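Sensor protein (Geobacter sulfurreducens, PDB 3H7M) is probably a membrane-bound sensor histidine kinase that autophosphorylates on histidine, this chain being its sensor domain, which resembles periplasmic solute-binding proteins. Local coordinates at residues Arg83-Pro91 and Gln199-Ser209; Glu113-Arg124 and Tyr137-Pro147. All blocks are in the same frame, centred on the assembly; numbering follows the deposited sequence.

Interaction 1 of 2, residues Arg83-Pro91 and Gln199-Ser209; sequences RARQIDFTP and QGDAELLARFS. With NA (sodium ion), chain B.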
loop_
_atom_site.group_PDB
_atom_site.type_symbol
_atom_site.label_atom_id
_atom_site.label_comp_id
_atom_site.label_asym_id
_atom_site.label_seq_id
_atom_site.Cartn_x
_atom_site.Cartn_y
_atom_site.Cartn_z
ATOM N N ARG A 83 0.934 -7.726 -12.624
ATOM C CA ARG A 83 0.213 -6.472 -12.513
ATOM C C ARG A 83 0.434 -5.538 -13.696
ATOM O O ARG A 83 -0.518 -4.965 -14.206
ATOM C CB ARG A 83 0.584 -5.770 -11.200
ATOM C CG ARG A 83 -0.030 -6.409 -9.943
ATOM C CD ARG A 83 0.335 -5.618 -8.682
ATOM N NE ARG A 83 -0.324 -6.121 -7.474
ATOM C CZ ARG A 83 -0.231 -5.552 -6.271
ATOM N NH1 ARG A 83 0.498 -4.449 -6.092
ATOM N NH2 ARG A 83 -0.871 -6.083 -5.240
ATOM N N ALA A 84 1.680 -5.378 -14.127
ATOM C CA ALA A 84 1.977 -4.509 -15.260
ATOM C C ALA A 84 1.211 -4.962 -16.518
ATOM O O ALA A 84 0.857 -4.147 -17.372
ATOM C CB ALA A 84 3.483 -4.499 -15.527
ATOM N N ARG A 85 0.946 -6.264 -16.612
ATOM C CA ARG A 85 0.234 -6.832 -17.751
ATOM C C ARG A 85 -1.211 -6.367 -17.913
ATOM O O ARG A 85 -1.887 -6.772 -18.862
ATOM C CB ARG A 85 0.240 -8.362 -17.673
ATOM C CG ARG A 85 1.418 -9.024 -18.361
ATOM C CD ARG A 85 1.149 -10.505 -18.616
ATOM N NE ARG A 85 1.530 -11.354 -17.492
ATOM C CZ ARG A 85 2.785 -11.531 -17.091
ATOM N NH1 ARG A 85 3.780 -10.914 -17.719
ATOM N NH2 ARG A 85 3.048 -12.335 -16.068
ATOM N N GLN A 86 -1.697 -5.527 -17.003
ATOM C CA GLN A 86 -3.081 -5.077 -17.098
ATOM C C GLN A 86 -3.311 -3.609 -16.790
ATOM O O GLN A 86 -4.404 -3.086 -17.020
ATOM C CB GLN A 86 -3.960 -5.908 -16.178
ATOM C CG GLN A 86 -3.782 -7.394 -16.335
ATOM C CD GLN A 86 -4.939 -8.147 -15.742
ATOM O OE1 GLN A 86 -5.253 -7.984 -14.562
ATOM N NE2 GLN A 86 -5.594 -8.972 -16.555
ATOM N N ILE A 87 -2.293 -2.951 -16.245
ATOM C CA ILE A 87 -2.389 -1.533 -15.916
ATOM C C ILE A 87 -1.014 -0.930 -16.094
ATOM O O ILE A 87 -0.009 -1.645 -16.102
ATOM C CB ILE A 87 -2.853 -1.312 -14.462
ATOM C CG1 ILE A 87 -1.804 -1.853 -13.487
ATOM C CG2 ILE A 87 -4.196 -1.999 -14.231
ATOM C CD1 ILE A 87 -2.160 -1.644 -12.014
ATOM N N ASP A 88 -0.951 0.381 -16.246
ATOM C CA ASP A 88 0.344 0.999 -16.432
ATOM C C ASP A 88 0.723 1.743 -15.172
ATOM O O ASP A 88 -0.099 2.430 -14.576
ATOM C CB ASP A 88 0.313 1.936 -17.645
ATOM C CG ASP A 88 -0.206 1.243 -18.908
ATOM O OD1 ASP A 88 -0.046 0.011 -19.020
ATOM O OD2 ASP A 88 -0.766 1.929 -19.790
ATOM N N PHE A 89 1.971 1.568 -14.760
ATOM C CA PHE A 89 2.482 2.205 -13.564
ATOM C C PHE A 89 3.354 3.370 -13.918
ATOM O O PHE A 89 4.076 3.333 -14.922
ATOM C CB PHE A 89 3.341 1.242 -12.749
ATOM C CG PHE A 89 2.583 0.088 -12.177
ATOM C CD1 PHE A 89 2.005 -0.861 -13.013
ATOM C CD2 PHE A 89 2.451 -0.060 -10.792
ATOM C CE1 PHE A 89 1.306 -1.950 -12.486
ATOM C CE2 PHE A 89 1.750 -1.148 -10.256
ATOM C CZ PHE A 89 1.176 -2.095 -11.106
ATOM N N THR A 90 3.296 4.406 -13.087
ATOM C CA THR A 90 4.138 5.562 -13.290
ATOM C C THR A 90 5.369 5.166 -12.500
ATOM O O THR A 90 5.395 4.095 -11.907
ATOM C CB THR A 90 3.549 6.786 -12.606
ATOM O OG1 THR A 90 3.396 6.503 -11.201
ATOM C CG2 THR A 90 2.202 7.138 -13.209
ATOM N N PRO A 91 6.427 5.988 -12.523
ATOM C CA PRO A 91 7.556 5.556 -11.705
ATOM C C PRO A 91 6.948 5.549 -10.287
ATOM O O PRO A 91 5.907 6.173 -10.052
ATOM C CB PRO A 91 8.562 6.696 -11.878
ATOM C CG PRO A 91 8.277 7.182 -13.258
ATOM C CD PRO A 91 6.785 7.148 -13.364
ATOM N N GLN A 199 -4.553 0.230 -18.514
ATOM C CA GLN A 199 -3.620 -0.097 -19.597
ATOM C C GLN A 199 -3.914 0.771 -20.823
ATOM O O GLN A 199 -5.063 0.886 -21.240
ATOM C CB GLN A 199 -3.772 -1.572 -19.980
ATOM C CG GLN A 199 -2.657 -2.140 -20.853
ATOM C CD GLN A 199 -1.747 -3.067 -20.071
ATOM O OE1 GLN A 199 -0.829 -2.623 -19.378
ATOM N NE2 GLN A 199 -2.014 -4.366 -20.160
ATOM N N GLY A 200 -2.878 1.388 -21.382
ATOM C CA GLY A 200 -3.055 2.236 -22.558
ATOM C C GLY A 200 -3.691 3.608 -22.360
ATOM O O GLY A 200 -4.360 4.119 -23.258
ATOM N N ASP A 201 -3.485 4.212 -21.194
ATOM C CA ASP A 201 -4.050 5.523 -20.917
ATOM C C ASP A 201 -2.920 6.518 -20.748
ATOM O O ASP A 201 -2.973 7.405 -19.905
ATOM C CB ASP A 201 -4.905 5.472 -19.656
ATOM C CG ASP A 201 -5.702 6.741 -19.445
ATOM O OD1 ASP A 201 -6.690 6.711 -18.677
ATOM O OD2 ASP A 201 -5.339 7.774 -20.045
ATOM N N ALA A 202 -1.900 6.356 -21.583
ATOM C CA ALA A 202 -0.703 7.200 -21.567
ATOM C C ALA A 202 -0.911 8.676 -21.233
ATOM O O ALA A 202 0.014 9.343 -20.772
ATOM C CB ALA A 202 0.036 7.080 -22.908
ATOM N N GLU A 203 -2.104 9.198 -21.471
ATOM C CA GLU A 203 -2.338 10.601 -21.176
ATOM C C GLU A 203 -2.278 10.774 -19.660
ATOM O O GLU A 203 -1.360 11.411 -19.118
ATOM C CB GLU A 203 -3.707 11.024 -21.708
ATOM C CG GLU A 203 -3.730 12.400 -22.355
ATOM C CD GLU A 203 -3.756 13.531 -21.349
ATOM O OE1 GLU A 203 -2.824 13.616 -20.518
ATOM O OE2 GLU A 203 -4.712 14.341 -21.395
ATOM N N LEU A 204 -3.258 10.184 -18.983
ATOM C CA LEU A 204 -3.339 10.252 -17.535
ATOM C C LEU A 204 -2.004 9.805 -16.955
ATOM O O LEU A 204 -1.448 10.448 -16.077
ATOM C CB LEU A 204 -4.453 9.342 -17.055
ATOM C CG LEU A 204 -5.150 9.737 -15.765
ATOM C CD1 LEU A 204 -5.593 11.191 -15.835
ATOM C CD2 LEU A 204 -6.341 8.801 -15.554
ATOM N N LEU A 205 -1.478 8.707 -17.466
ATOM C CA LEU A 205 -0.207 8.231 -16.984
ATOM C C LEU A 205 0.838 9.341 -16.955
ATOM O O LEU A 205 1.505 9.555 -15.947
ATOM C CB LEU A 205 0.320 7.098 -17.861
ATOM C CG LEU A 205 1.668 6.564 -17.352
ATOM C CD1 LEU A 205 1.424 5.440 -16.362
ATOM C CD2 LEU A 205 2.513 6.065 -18.501
ATOM N N ALA A 206 0.981 10.043 -18.069
ATOM C CA ALA A 206 1.984 11.102 -18.196
ATOM C C ALA A 206 1.647 12.323 -17.362
ATOM O O ALA A 206 2.526 13.076 -16.924
ATOM C CB ALA A 206 2.133 11.503 -19.669
ATOM N N ARG A 207 0.360 12.515 -17.159
ATOM C CA ARG A 207 -0.111 13.634 -16.382
ATOM C C ARG A 207 0.449 13.450 -14.960
ATOM O O ARG A 207 1.048 14.364 -14.380
ATOM C CB ARG A 207 -1.636 13.609 -16.396
ATOM C CG ARG A 207 -2.309 14.920 -16.087
ATOM C CD ARG A 207 -2.609 15.751 -17.328
ATOM N NE ARG A 207 -3.561 16.806 -16.981
ATOM C CZ ARG A 207 -4.867 16.606 -16.782
ATOM N NH1 ARG A 207 -5.391 15.388 -16.907
ATOM N NH2 ARG A 207 -5.651 17.623 -16.430
ATOM N N PHE A 208 0.296 12.245 -14.420
ATOM C CA PHE A 208 0.790 11.957 -13.076
ATOM C C PHE A 208 2.295 11.867 -12.962
ATOM O O PHE A 208 2.879 12.393 -12.008
ATOM C CB PHE A 208 0.133 10.682 -12.541
ATOM C CG PHE A 208 -1.237 10.925 -11.968
ATOM C CD1 PHE A 208 -1.388 11.384 -10.661
ATOM C CD2 PHE A 208 -2.366 10.816 -12.763
ATOM C CE1 PHE A 208 -2.650 11.740 -10.162
ATOM C CE2 PHE A 208 -3.632 11.171 -12.275
ATOM C CZ PHE A 208 -3.772 11.632 -10.977
ATOM N N SER A 209 2.937 11.248 -13.946
ATOM C CA SER A 209 4.383 11.095 -13.897
ATOM C C SER A 209 5.048 12.454 -13.873
ATOM O O SER A 209 6.014 12.683 -13.146
ATOM C CB SER A 209 4.874 10.307 -15.112
ATOM O OG SER A 209 4.072 9.161 -15.318
HETATM NA NA NA B . 1.802 -1.835 -18.543
HETATM O O HOH W 1 1.930 -3.638 -20.920
#
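Asp88 and Gln199 meet at a sodium ion, Asp88 OD1 binding it at 2.7 Å and Gln199 OE1 at 2.9 Å, while the carbonyl oxygen of Ala84 and a water are its other ligands. The shared cation probably offsets the repulsion between the two side-chain oxygens; the carboxylate and amide planes lie 28° apart. The second carboxylate oxygen, Asp88 OD2, accepts from Gly200 N at 2.7 Å on its syn side but tilted out of the carboxylate plane, so one carboxylate holds both metal and backbone. A bend at chi2 (107°) turns the Gln199 amide toward the carbonyl groups of Ala84 and Arg85, NE2 giving a weak bond to Arg85 O.

Farther along, Leu205 CD1 lies 3.7 Å from Thr90 CG2, and Ser209 OG nears the same methyl from the next helical turn. Thr90 OG1 donates to Pro91 O. A glycine at Thr90 would probably leave Leu205 CD1 and Ser209 OG without the methyl they pack on, and Pro91 O without its hydroxyl donor. The first two turns of helix 202-218 run beside strand 87-103, residues 202-209 and 87-90 at 18°; strand 181-198 pairs with Asp88 and Thr90 through Val197 and Tyr195.

Interaction 2 of 2, residues Glu113-Arg124 and Tyr137-Pro147; sequences EDLRGRKVALHR and YGKDLVLTPTP
Thr144 O takes the backbone N-H of Arg124 at 2.8 Å and lies in the plane of the His123 ring at its edge. The same ring sends NE2 weakly to Pro145 O and receives Pro147 CD over its centre in a CH-pi contact, 3.7 Å from the centroid and 7° off the normal. With CG anti to the backbone N (chi1 -157°), His123 reaches along the turn that leads into helix 147-155. Arg124 bends at chi2 and crosses Leu143, whose CD1 sits over one face of the guanidinium.

Val120 and Leu122 each use N-H and C=O toward the partner strand: Val120 N to Asp140 O, Val142 N to Val120 O, Leu122 N to Val142 O and Thr144 N to Leu122 O. Ala121 CB touches Val142 CG1 at 3.4 Å on one face of the sheet, and Leu122 CD1 meets Leu143 CD2 at 3.8 Å on the other. At the far end the Arg116 guanidinium stacks on the Tyr137 ring, centres 4.3 Å apart and planes at 12°, with NH2 bonded to Arg135 O. Strand 141-144 is outermost in the sheet. Parallel to 120-123 and joined to it through helix 127-133, it completes a beta-alpha-beta unit, as expected in the alpha/beta lobes of periplasmic binding proteins.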
loop_
_atom_site.group_PDB
_atom_site.type_symbol
_atom_site.label_atom_id
_atom_site.label_comp_id
_atom_site.label_asym_id
_atom_site.label_seq_id
_atom_site.Cartn_x
_atom_site.Cartn_y
_atom_site.Cartn_z
ATOM N N GLU A 113 11.385 -18.245 5.205
ATOM C CA GLU A 113 11.469 -19.681 4.988
ATOM C C GLU A 113 11.135 -20.363 6.313
ATOM O O GLU A 113 10.596 -21.477 6.342
ATOM C CB GLU A 113 12.871 -20.081 4.526
ATOM C CG GLU A 113 13.991 -19.752 5.493
ATOM C CD GLU A 113 14.085 -18.271 5.801
ATOM O OE1 GLU A 113 13.927 -17.450 4.867
ATOM O OE2 GLU A 113 14.329 -17.934 6.981
ATOM N N ASP A 114 11.446 -19.671 7.408
ATOM C CA ASP A 114 11.189 -20.183 8.751
ATOM C C ASP A 114 9.698 -20.208 9.054
ATOM O O ASP A 114 9.277 -20.681 10.110
ATOM C CB ASP A 114 11.913 -19.330 9.794
ATOM C CG ASP A 114 13.418 -19.340 9.611
ATOM O OD1 ASP A 114 14.117 -18.593 10.331
ATOM O OD2 ASP A 114 13.900 -20.100 8.746
ATOM N N LEU A 115 8.904 -19.709 8.115
ATOM C CA LEU A 115 7.455 -19.675 8.271
ATOM C C LEU A 115 6.757 -20.880 7.664
ATOM O O LEU A 115 5.530 -20.990 7.723
ATOM C CB LEU A 115 6.889 -18.397 7.643
ATOM C CG LEU A 115 6.837 -17.129 8.519
ATOM C CD1 LEU A 115 8.172 -16.887 9.247
ATOM C CD2 LEU A 115 6.477 -15.939 7.643
ATOM N N ARG A 116 7.533 -21.774 7.057
ATOM C CA ARG A 116 6.957 -22.975 6.457
ATOM C C ARG A 116 6.432 -23.827 7.599
ATOM O O ARG A 116 7.146 -24.066 8.578
ATOM C CB ARG A 116 8.021 -23.750 5.668
ATOM C CG ARG A 116 8.218 -23.283 4.222
ATOM C CD ARG A 116 7.506 -24.203 3.222
ATOM N NE ARG A 116 7.527 -23.675 1.853
ATOM C CZ ARG A 116 8.629 -23.273 1.223
ATOM N NH1 ARG A 116 9.819 -23.337 1.837
ATOM N NH2 ARG A 116 8.536 -22.795 -0.024
ATOM N N GLY A 117 5.183 -24.260 7.483
ATOM C CA GLY A 117 4.588 -25.074 8.525
ATOM C C GLY A 117 3.907 -24.291 9.635
ATOM O O GLY A 117 3.272 -24.879 10.510
ATOM N N ARG A 118 4.030 -22.966 9.605
ATOM C CA ARG A 118 3.414 -22.130 10.624
ATOM C C ARG A 118 2.221 -21.368 10.092
ATOM O O ARG A 118 2.106 -21.129 8.898
ATOM C CB ARG A 118 4.457 -21.195 11.207
ATOM C CG ARG A 118 5.535 -21.983 11.914
ATOM C CD ARG A 118 6.650 -21.124 12.468
ATOM N NE ARG A 118 7.656 -21.943 13.139
ATOM C CZ ARG A 118 7.379 -22.839 14.080
ATOM N NH1 ARG A 118 6.123 -23.033 14.465
ATOM N NH2 ARG A 118 8.358 -23.548 14.629
ATOM N N LYS A 119 1.304 -21.024 10.982
ATOM C CA LYS A 119 0.099 -20.312 10.582
ATOM C C LYS A 119 0.485 -18.843 10.382
ATOM O O LYS A 119 1.109 -18.234 11.251
ATOM C CB LYS A 119 -0.968 -20.483 11.661
ATOM C CG LYS A 119 -2.365 -20.162 11.193
ATOM C CD LYS A 119 -3.370 -20.228 12.338
ATOM C CE LYS A 119 -4.795 -20.056 11.814
ATOM N NZ LYS A 119 -5.822 -20.190 12.882
ATOM N N VAL A 120 0.117 -18.286 9.231
ATOM C CA VAL A 120 0.491 -16.921 8.883
ATOM C C VAL A 120 -0.610 -16.048 8.316
ATOM O O VAL A 120 -1.284 -16.434 7.354
ATOM C CB VAL A 120 1.598 -16.939 7.860
ATOM C CG1 VAL A 120 1.932 -15.526 7.440
ATOM C CG2 VAL A 120 2.809 -17.663 8.431
ATOM N N ALA A 121 -0.788 -14.859 8.895
ATOM C CA ALA A 121 -1.810 -13.962 8.383
ATOM C C ALA A 121 -1.187 -12.928 7.451
ATOM O O ALA A 121 -0.005 -12.555 7.595
ATOM C CB ALA A 121 -2.522 -13.260 9.539
ATOM N N LEU A 122 -1.970 -12.463 6.486
ATOM C CA LEU A 122 -1.471 -11.443 5.575
ATOM C C LEU A 122 -2.551 -10.881 4.699
ATOM O O LEU A 122 -3.628 -11.462 4.554
ATOM C CB LEU A 122 -0.302 -11.955 4.734
ATOM C CG LEU A 122 -0.461 -13.208 3.888
ATOM C CD1 LEU A 122 -1.523 -12.998 2.804
ATOM C CD2 LEU A 122 0.897 -13.512 3.264
ATOM N N HIS A 123 -2.249 -9.733 4.118
ATOM C CA HIS A 123 -3.210 -9.017 3.317
ATOM C C HIS A 123 -3.738 -9.771 2.119
ATOM O O HIS A 123 -2.974 -10.277 1.302
ATOM C CB HIS A 123 -2.619 -7.682 2.877
ATOM C CG HIS A 123 -3.659 -6.665 2.547
ATOM N ND1 HIS A 123 -3.351 -5.424 2.039
ATOM C CD2 HIS A 123 -5.010 -6.717 2.635
ATOM C CE1 HIS A 123 -4.471 -4.755 1.825
ATOM N NE2 HIS A 123 -5.492 -5.518 2.178
ATOM N N ARG A 124 -5.063 -9.817 2.030
ATOM C CA ARG A 124 -5.781 -10.502 0.958
ATOM C C ARG A 124 -5.406 -10.085 -0.467
ATOM O O ARG A 124 -5.927 -9.100 -0.992
ATOM C CB ARG A 124 -7.281 -10.295 1.149
ATOM C CG ARG A 124 -8.137 -11.078 0.185
ATOM C CD ARG A 124 -7.725 -12.525 0.214
ATOM N NE ARG A 124 -8.752 -13.389 -0.349
ATOM C CZ ARG A 124 -9.596 -14.113 0.376
ATOM N NH1 ARG A 124 -9.537 -14.082 1.702
ATOM N NH2 ARG A 124 -10.502 -14.868 -0.232
ATOM N N TYR A 137 2.999 -21.987 0.494
ATOM C CA TYR A 137 2.558 -21.592 1.824
ATOM C C TYR A 137 1.034 -21.585 1.937
ATOM O O TYR A 137 0.474 -21.839 2.997
ATOM C CB TYR A 137 3.119 -20.202 2.131
ATOM C CG TYR A 137 4.606 -20.190 2.427
ATOM C CD1 TYR A 137 5.071 -20.414 3.718
ATOM C CD2 TYR A 137 5.548 -19.951 1.421
ATOM C CE1 TYR A 137 6.442 -20.399 4.016
ATOM C CE2 TYR A 137 6.932 -19.936 1.711
ATOM C CZ TYR A 137 7.366 -20.162 3.016
ATOM O OH TYR A 137 8.711 -20.171 3.335
ATOM N N GLY A 138 0.375 -21.297 0.824
ATOM C CA GLY A 138 -1.077 -21.238 0.782
ATOM C C GLY A 138 -1.916 -22.028 1.776
ATOM O O GLY A 138 -2.945 -21.537 2.228
ATOM N N LYS A 139 -1.515 -23.248 2.118
ATOM C CA LYS A 139 -2.310 -24.037 3.061
ATOM C C LYS A 139 -2.201 -23.473 4.471
ATOM O O LYS A 139 -3.186 -23.392 5.195
ATOM C CB LYS A 139 -1.855 -25.504 3.070
ATOM C CG LYS A 139 -0.372 -25.673 3.357
ATOM C CD LYS A 139 -0.038 -26.998 4.019
ATOM C CE LYS A 139 1.463 -27.060 4.311
ATOM N NZ LYS A 139 1.833 -27.890 5.510
ATOM N N ASP A 140 -0.991 -23.084 4.847
ATOM C CA ASP A 140 -0.716 -22.551 6.169
ATOM C C ASP A 140 -0.918 -21.054 6.290
ATOM O O ASP A 140 -0.205 -20.417 7.066
ATOM C CB ASP A 140 0.727 -22.857 6.557
ATOM C CG ASP A 140 0.915 -24.264 7.056
ATOM O OD1 ASP A 140 2.079 -24.721 7.099
ATOM O OD2 ASP A 140 -0.094 -24.905 7.419
ATOM N N LEU A 141 -1.862 -20.472 5.556
ATOM C CA LEU A 141 -2.023 -19.039 5.677
ATOM C C LEU A 141 -3.433 -18.467 5.601
ATOM O O LEU A 141 -4.237 -18.838 4.746
ATOM C CB LEU A 141 -1.095 -18.338 4.688
ATOM C CG LEU A 141 -1.286 -18.423 3.182
ATOM C CD1 LEU A 141 -2.482 -17.580 2.778
ATOM C CD2 LEU A 141 -0.033 -17.900 2.495
ATOM N N VAL A 142 -3.711 -17.546 6.525
ATOM C CA VAL A 142 -5.009 -16.892 6.651
ATOM C C VAL A 142 -5.018 -15.529 5.962
ATOM O O VAL A 142 -4.097 -14.726 6.125
ATOM C CB VAL A 142 -5.371 -16.748 8.158
ATOM C CG1 VAL A 142 -4.206 -16.138 8.894
ATOM C CG2 VAL A 142 -6.632 -15.907 8.341
ATOM N N LEU A 143 -6.072 -15.279 5.192
ATOM C CA LEU A 143 -6.201 -14.045 4.429
ATOM C C LEU A 143 -7.119 -13.037 5.077
ATOM O O LEU A 143 -8.268 -13.340 5.394
ATOM C CB LEU A 143 -6.725 -14.353 3.021
ATOM C CG LEU A 143 -6.025 -15.498 2.290
ATOM C CD1 LEU A 143 -6.637 -15.676 0.904
ATOM C CD2 LEU A 143 -4.531 -15.201 2.204
ATOM N N THR A 144 -6.630 -11.813 5.218
ATOM C CA THR A 144 -7.424 -10.773 5.848
ATOM C C THR A 144 -7.683 -9.576 4.931
ATOM O O THR A 144 -6.869 -9.237 4.068
ATOM C CB THR A 144 -6.732 -10.278 7.118
ATOM O OG1 THR A 144 -5.754 -9.295 6.769
ATOM C CG2 THR A 144 -6.018 -11.445 7.823
ATOM N N PRO A 145 -8.832 -8.920 5.118
ATOM C CA PRO A 145 -9.270 -7.753 4.350
ATOM C C PRO A 145 -8.295 -6.583 4.463
ATOM O O PRO A 145 -8.179 -5.769 3.552
ATOM C CB PRO A 145 -10.620 -7.426 4.969
ATOM C CG PRO A 145 -11.084 -8.746 5.511
ATOM C CD PRO A 145 -9.845 -9.312 6.108
ATOM N N THR A 146 -7.595 -6.492 5.591
ATOM C CA THR A 146 -6.632 -5.403 5.773
ATOM C C THR A 146 -5.432 -5.920 6.500
ATOM O O THR A 146 -5.501 -6.927 7.193
ATOM C CB THR A 146 -7.177 -4.268 6.658
ATOM O OG1 THR A 146 -7.254 -4.734 8.022
ATOM C CG2 THR A 146 -8.566 -3.799 6.164
ATOM N N PRO A 147 -4.304 -5.228 6.367
ATOM C CA PRO A 147 -3.124 -5.709 7.085
ATOM C C PRO A 147 -3.335 -5.633 8.612
ATOM O O PRO A 147 -2.840 -6.481 9.358
ATOM C CB PRO A 147 -2.008 -4.788 6.591
ATOM C CG PRO A 147 -2.729 -3.569 6.079
ATOM C CD PRO A 147 -3.986 -4.101 5.477
#

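In the fold
Interactions 1 and 2 reach the same mixed sheet from distant places, their centres about 31 Å apart and their nearest atoms about 7 Å apart without touching. Both are partly buried. They hold different elements: interaction 1 brings together parts of the chain more than a hundred residues apart, whereas interaction 2 pairs two strands separated by a single helix at the sheet's edge. Their chemistry follows. In the first, a sodium ion held by one backbone and two side-chain oxygens joins the end of helix 81-84, the start of strand 87-103 and the loop before helix 202-218, with a small apolar patch beyond; regular backbone bonding carries the second, flanked by planar groups at both ends.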